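Local coordinates for cytochrome c-552 Ks_3358 (Candidatus Kuenenia stuttgartiensis, PDB 5MXZ), which carries a covalently bound heme c and, consistent with its resemblance to cytochrome c6, probably acts in electron transfer, at residues A[3-13]-A[68-79]. The protein carries 1 engineered substitution. Sequence-based numbering, arbitrary orientation.
Sequences IDGMKLFLQHC and LTPEEVKALVPV. Engineered in segment 3-13: Phe9 (natural residue Tyr). With ZN (zinc ion), chain J; HEC (heme c), chain B; EDO (1,2-ethanediol), chain P; EDO (1,2-ethanediol), chain N.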
loop_
_atom_site.group_PDB
_atom_site.type_symbol
_atom_site.label_atom_id
_atom_site.label_comp_id
_atom_site.label_asym_id
_atom_site.label_seq_id
_atom_site.Cartn_x
_atom_site.Cartn_y
_atom_site.Cartn_z
ATOM N N ILE A 3 4.600 -16.796 -1.578
ATOM C CA ILE A 3 4.026 -15.429 -1.784
ATOM C C ILE A 3 5.148 -14.392 -1.890
ATOM O O ILE A 3 5.907 -14.185 -0.939
ATOM C CB ILE A 3 3.030 -15.034 -0.657
ATOM C CG1 ILE A 3 1.881 -16.046 -0.553
ATOM C CG2 ILE A 3 2.465 -13.639 -0.899
ATOM C CD1 ILE A 3 1.144 -16.031 0.771
ATOM N N ASP A 4 5.235 -13.746 -3.051
ATOM C CA ASP A 4 6.172 -12.649 -3.267
ATOM C C ASP A 4 5.433 -11.322 -3.080
ATOM O O ASP A 4 4.605 -10.934 -3.912
ATOM C CB ASP A 4 6.817 -12.742 -4.660
ATOM C CG ASP A 4 7.991 -11.769 -4.852
ATOM O OD1 ASP A 4 8.007 -10.664 -4.257
ATOM O OD2 ASP A 4 8.908 -12.110 -5.630
ATOM N N GLY A 5 5.743 -10.649 -1.972
ATOM C CA GLY A 5 5.141 -9.364 -1.613
ATOM C C GLY A 5 5.389 -8.264 -2.630
ATOM O O GLY A 5 4.465 -7.516 -2.968
ATOM N N MET A 6 6.628 -8.175 -3.121
ATOM C CA MET A 6 7.002 -7.161 -4.112
ATOM C C MET A 6 6.304 -7.388 -5.457
ATOM O O MET A 6 5.891 -6.418 -6.103
ATOM C CB MET A 6 8.530 -7.066 -4.271
ATOM C CG MET A 6 9.033 -5.963 -5.209
ATOM S SD MET A 6 8.335 -4.312 -4.954
ATOM C CE MET A 6 9.378 -3.694 -3.637
ATOM N N LYS A 7 6.160 -8.657 -5.856
ATOM C CA LYS A 7 5.435 -9.022 -7.087
ATOM C C LYS A 7 3.966 -8.586 -7.016
ATOM O O LYS A 7 3.425 -8.064 -7.993
ATOM C CB LYS A 7 5.570 -10.526 -7.403
ATOM C CG LYS A 7 4.859 -10.968 -8.682
ATOM C CD LYS A 7 5.536 -12.137 -9.387
ATOM C CE LYS A 7 4.867 -12.396 -10.734
ATOM N NZ LYS A 7 5.542 -13.441 -11.557
ATOM N N LEU A 8 3.343 -8.782 -5.849
ATOM C CA LEU A 8 1.978 -8.305 -5.592
ATOM C C LEU A 8 1.880 -6.784 -5.671
ATOM O O LEU A 8 0.911 -6.256 -6.223
ATOM C CB LEU A 8 1.465 -8.792 -4.229
ATOM C CG LEU A 8 1.206 -10.283 -4.024
ATOM C CD1 LEU A 8 1.059 -10.558 -2.534
ATOM C CD2 LEU A 8 -0.014 -10.770 -4.799
ATOM N N PHE A 9 2.888 -6.093 -5.133
ATOM C CA PHE A 9 2.928 -4.629 -5.139
ATOM C C PHE A 9 3.030 -4.071 -6.557
ATOM O O PHE A 9 2.354 -3.100 -6.892
ATOM C CB PHE A 9 4.085 -4.111 -4.280
ATOM C CG PHE A 9 4.036 -2.627 -4.022
ATOM C CD1 PHE A 9 3.337 -2.117 -2.921
ATOM C CD2 PHE A 9 4.695 -1.733 -4.869
ATOM C CE1 PHE A 9 3.290 -0.747 -2.674
ATOM C CE2 PHE A 9 4.644 -0.363 -4.630
ATOM C CZ PHE A 9 3.943 0.129 -3.531
ATOM N N LEU A 10 3.884 -4.692 -7.372
ATOM C CA LEU A 10 4.078 -4.301 -8.769
ATOM C C LEU A 10 2.821 -4.544 -9.608
ATOM O O LEU A 10 2.529 -3.776 -10.529
ATOM C CB LEU A 10 5.298 -5.023 -9.373
ATOM C CG LEU A 10 6.700 -4.778 -8.782
ATOM C CD1 LEU A 10 7.726 -5.763 -9.328
ATOM C CD2 LEU A 10 7.172 -3.343 -8.985
ATOM N N GLN A 11 2.084 -5.600 -9.263
ATOM C CA GLN A 11 0.829 -5.970 -9.923
ATOM C C GLN A 11 -0.352 -5.080 -9.537
ATOM O O GLN A 11 -1.181 -4.757 -10.390
ATOM C CB GLN A 11 0.463 -7.426 -9.606
ATOM C CG GLN A 11 1.219 -8.488 -10.400
ATOM C CD GLN A 11 1.071 -9.904 -9.832
ATOM O OE1 GLN A 11 0.457 -10.123 -8.777
ATOM N NE2 GLN A 11 1.641 -10.877 -10.538
ATOM N N HIS A 12 -0.433 -4.697 -8.258
ATOM C CA HIS A 12 -1.662 -4.116 -7.696
ATOM C C HIS A 12 -1.573 -2.687 -7.155
ATOM O O HIS A 12 -2.605 -2.034 -6.991
ATOM C CB HIS A 12 -2.221 -5.022 -6.591
ATOM C CG HIS A 12 -2.594 -6.395 -7.060
ATOM N ND1 HIS A 12 -3.733 -6.647 -7.793
ATOM C CD2 HIS A 12 -1.977 -7.589 -6.897
ATOM C CE1 HIS A 12 -3.805 -7.940 -8.060
ATOM N NE2 HIS A 12 -2.752 -8.534 -7.527
ATOM N N CYS A 13 -0.365 -2.209 -6.866
ATOM C CA CYS A 13 -0.202 -0.977 -6.077
ATOM C C CYS A 13 0.646 0.101 -6.745
ATOM O O CYS A 13 0.440 1.294 -6.504
ATOM C CB CYS A 13 0.399 -1.298 -4.703
ATOM S SG CYS A 13 -0.139 -2.848 -3.929
ATOM N N LEU A 68 -7.335 -10.225 -2.784
ATOM C CA LEU A 68 -6.168 -10.762 -2.077
ATOM C C LEU A 68 -6.572 -11.469 -0.793
ATOM O O LEU A 68 -7.493 -11.032 -0.100
ATOM C CB LEU A 68 -5.151 -9.650 -1.760
ATOM C CG LEU A 68 -4.595 -8.785 -2.903
ATOM C CD1 LEU A 68 -3.784 -7.635 -2.333
ATOM C CD2 LEU A 68 -3.755 -9.590 -3.891
ATOM N N THR A 69 -5.874 -12.560 -0.483
ATOM C CA THR A 69 -6.095 -13.296 0.767
ATOM C C THR A 69 -5.450 -12.494 1.914
ATOM O O THR A 69 -4.605 -11.630 1.647
ATOM C CB THR A 69 -5.489 -14.719 0.708
ATOM O OG1 THR A 69 -4.061 -14.635 0.621
ATOM C CG2 THR A 69 -6.031 -15.514 -0.492
ATOM N N PRO A 70 -5.845 -12.760 3.184
ATOM C CA PRO A 70 -5.136 -12.129 4.315
ATOM C C PRO A 70 -3.610 -12.314 4.312
ATOM O O PRO A 70 -2.888 -11.380 4.684
ATOM C CB PRO A 70 -5.770 -12.800 5.535
ATOM C CG PRO A 70 -7.174 -13.059 5.091
ATOM C CD PRO A 70 -7.053 -13.477 3.650
ATOM N N GLU A 71 -3.137 -13.493 3.892
ATOM C CA GLU A 71 -1.698 -13.788 3.767
ATOM C C GLU A 71 -1.029 -12.873 2.742
ATOM O O GLU A 71 0.068 -12.360 2.974
ATOM C CB GLU A 71 -1.463 -15.255 3.377
ATOM C CG GLU A 71 -1.949 -16.282 4.395
ATOM C CD GLU A 71 -3.386 -16.746 4.185
ATOM O OE1 GLU A 71 -3.658 -17.914 4.512
ATOM O OE2 GLU A 71 -4.261 -15.977 3.711
ATOM N N GLU A 72 -1.701 -12.671 1.610
ATOM C CA GLU A 72 -1.189 -11.807 0.558
ATOM C C GLU A 72 -1.142 -10.339 1.004
ATOM O O GLU A 72 -0.150 -9.653 0.751
ATOM C CB GLU A 72 -1.996 -11.986 -0.726
ATOM C CG GLU A 72 -1.692 -13.298 -1.427
ATOM C CD GLU A 72 -2.537 -13.518 -2.664
ATOM O OE1 GLU A 72 -3.737 -13.164 -2.658
ATOM O OE2 GLU A 72 -1.991 -14.066 -3.640
ATOM N N VAL A 73 -2.197 -9.887 1.688
ATOM C CA VAL A 73 -2.250 -8.533 2.273
ATOM C C VAL A 73 -1.138 -8.342 3.320
ATOM O O VAL A 73 -0.465 -7.311 3.324
ATOM C CB VAL A 73 -3.654 -8.204 2.848
ATOM C CG1 VAL A 73 -3.664 -6.864 3.575
ATOM C CG2 VAL A 73 -4.698 -8.196 1.735
ATOM N N LYS A 74 -0.934 -9.342 4.179
ATOM C CA LYS A 74 0.141 -9.294 5.181
ATOM C C LYS A 74 1.532 -9.213 4.526
ATOM O O LYS A 74 2.390 -8.458 4.988
ATOM C CB LYS A 74 0.055 -10.476 6.156
ATOM C CG LYS A 74 1.082 -10.404 7.282
ATOM C CD LYS A 74 0.775 -11.350 8.420
ATOM C CE LYS A 74 1.894 -11.307 9.444
ATOM N NZ LYS A 74 1.492 -11.978 10.706
ATOM N N ALA A 75 1.729 -9.966 3.442
ATOM C CA ALA A 75 2.983 -9.946 2.669
ATOM C C ALA A 75 3.337 -8.567 2.088
ATOM O O ALA A 75 4.510 -8.283 1.817
ATOM C CB ALA A 75 2.935 -10.984 1.562
ATOM N N LEU A 76 2.321 -7.725 1.902
ATOM C CA LEU A 76 2.512 -6.354 1.410
ATOM C C LEU A 76 3.038 -5.383 2.471
ATOM O O LEU A 76 3.581 -4.329 2.125
ATOM C CB LEU A 76 1.213 -5.817 0.786
ATOM C CG LEU A 76 0.842 -6.334 -0.609
ATOM C CD1 LEU A 76 -0.638 -6.110 -0.867
ATOM C CD2 LEU A 76 1.681 -5.686 -1.707
ATOM N N VAL A 77 2.872 -5.725 3.750
ATOM C CA VAL A 77 3.310 -4.847 4.857
ATOM C C VAL A 77 4.823 -4.514 4.795
ATOM O O VAL A 77 5.158 -3.326 4.790
ATOM C CB VAL A 77 2.840 -5.331 6.266
ATOM C CG1 VAL A 77 3.362 -4.423 7.377
ATOM C CG2 VAL A 77 1.322 -5.385 6.340
ATOM N N PRO A 78 5.725 -5.534 4.704
ATOM C CA PRO A 78 7.158 -5.172 4.618
ATOM C C PRO A 78 7.565 -4.432 3.335
ATOM O O PRO A 78 8.638 -3.819 3.301
ATOM C CB PRO A 78 7.885 -6.520 4.724
ATOM C CG PRO A 78 6.872 -7.550 4.397
ATOM C CD PRO A 78 5.552 -6.998 4.836
ATOM N N VAL A 79 6.724 -4.493 2.300
ATOM C CA VAL A 79 6.932 -3.692 1.090
ATOM C C VAL A 79 6.619 -2.213 1.378
ATOM O O VAL A 79 7.443 -1.335 1.096
ATOM C CB VAL A 79 6.126 -4.231 -0.120
ATOM C CG1 VAL A 79 6.372 -3.371 -1.351
ATOM C CG2 VAL A 79 6.497 -5.683 -0.414
HETATM ZN ZN ZN J . -2.454 -10.571 -8.679
HETATM FE FE HEC B . -3.240 2.779 -1.623
HETATM C CHA HEC B . -3.710 5.029 0.935
HETATM C CHB HEC B . -1.298 0.810 0.418
HETATM C CHC HEC B . -3.303 0.303 -4.024
HETATM C CHD HEC B . -4.447 5.052 -3.874
HETATM N NA HEC B . -2.630 2.891 0.371
HETATM C C1A HEC B . -2.837 3.892 1.238
HETATM C C2A HEC B . -2.240 3.707 2.577
HETATM C C3A HEC B . -1.517 2.437 2.439
HETATM C C4A HEC B . -1.825 2.045 1.036
HETATM C CMA HEC B . -0.688 1.716 3.476
HETATM C CAA HEC B . -2.328 4.666 3.735
HETATM C CBA HEC B . -3.148 4.274 4.935
HETATM C CGA HEC B . -2.855 5.306 6.008
HETATM O O1A HEC B . -2.103 6.279 5.777
HETATM O O2A HEC B . -3.388 5.146 7.113
HETATM N NB HEC B . -2.450 0.848 -1.771
HETATM C C1B HEC B . -1.665 0.207 -0.869
HETATM C C2B HEC B . -1.226 -1.166 -1.249
HETATM C C3B HEC B . -1.849 -1.280 -2.575
HETATM C C4B HEC B . -2.546 -0.004 -2.805
HETATM C CMB HEC B . -0.365 -2.139 -0.486
HETATM C CAB HEC B . -1.819 -2.427 -3.495
HETATM C CBB HEC B . -2.565 -3.662 -3.039
HETATM N NC HEC B . -3.810 2.678 -3.631
HETATM C C1C HEC B . -3.718 1.635 -4.481
HETATM C C2C HEC B . -4.154 1.905 -5.883
HETATM C C3C HEC B . -4.502 3.331 -5.799
HETATM C C4C HEC B . -4.227 3.704 -4.396
HETATM C CMC HEC B . -4.205 0.960 -7.057
HETATM C CAC HEC B . -4.976 4.228 -6.898
HETATM C CBC HEC B . -6.268 3.905 -7.604
HETATM N ND HEC B . -3.991 4.712 -1.479
HETATM C C1D HEC B . -4.441 5.498 -2.475
HETATM C C2D HEC B . -4.925 6.833 -2.059
HETATM C C3D HEC B . -4.692 6.824 -0.609
HETATM C C4D HEC B . -4.113 5.482 -0.390
HETATM C CMD HEC B . -5.494 7.938 -2.910
HETATM C CAD HEC B . -4.999 7.874 0.423
HETATM C CBD HEC B . -6.307 7.401 1.077
HETATM C CGD HEC B . -6.269 7.285 2.593
HETATM O O1D HEC B . -7.351 7.099 3.201
HETATM O O2D HEC B . -5.187 7.374 3.221
HETATM C C1 EDO P . -5.755 -14.621 -5.003
HETATM O O1 EDO P . -5.731 -16.009 -4.654
HETATM C C2 EDO P . -4.843 -14.400 -6.202
HETATM O O2 EDO P . -3.543 -14.025 -5.733
HETATM C C1 EDO N . 8.523 1.588 -0.732
HETATM O O1 EDO N . 7.854 2.000 0.466
HETATM C C2 EDO N . 7.533 0.872 -1.644
HETATM O O2 EDO N . 6.435 1.745 -1.922
#
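Val79 divides its two methyls between the backbone of helix 5-12 and the Phe9 ring: CG2 lies 3.6 Å from the backbone carbon C of Gly5, while CG1 makes an off-centre CH-pi contact with the engineered Phe9 ring, 4.0 Å from its centroid and 30° off the normal. With CG anti to the backbone N (chi1 -169°), the ring reaches CG1, and Leu76 CD2 comes to its edge. The two branches of Leu76 divide the work. CD2 lies along helix 5-12, 3.6 Å from Gly5 O and 4.0 Å from Cys13 SG; CD1 rests against the heme vinyl-derived carbon CBB. Gly5 lets the backbones approach to 4.8 Å between its CA and Ala75 CA, the classic pairing of N- and C-terminal helices in cytochromes c. Farther along, Leu8 crosses Glu72 at about a right angle, its CD1 against Glu72 CB, and runs past Leu68 in the opposite direction. Leu68 CD2 also makes an off-centre CH-pi contact with the His12 ring, whose NE2 binds zinc at 2.4 Å. The extended Glu72 side chain accepts from Thr69 N through the anti lone pair of OE1 (3.1 Å), and Thr69 OG1 in turn accepts from Glu72 N, completing a capping box. Cys13 joins the N-terminal helix to the heme covalently, while the C-terminal segment meets it through Leu76, so apolar packing fits both segments against the cofactor.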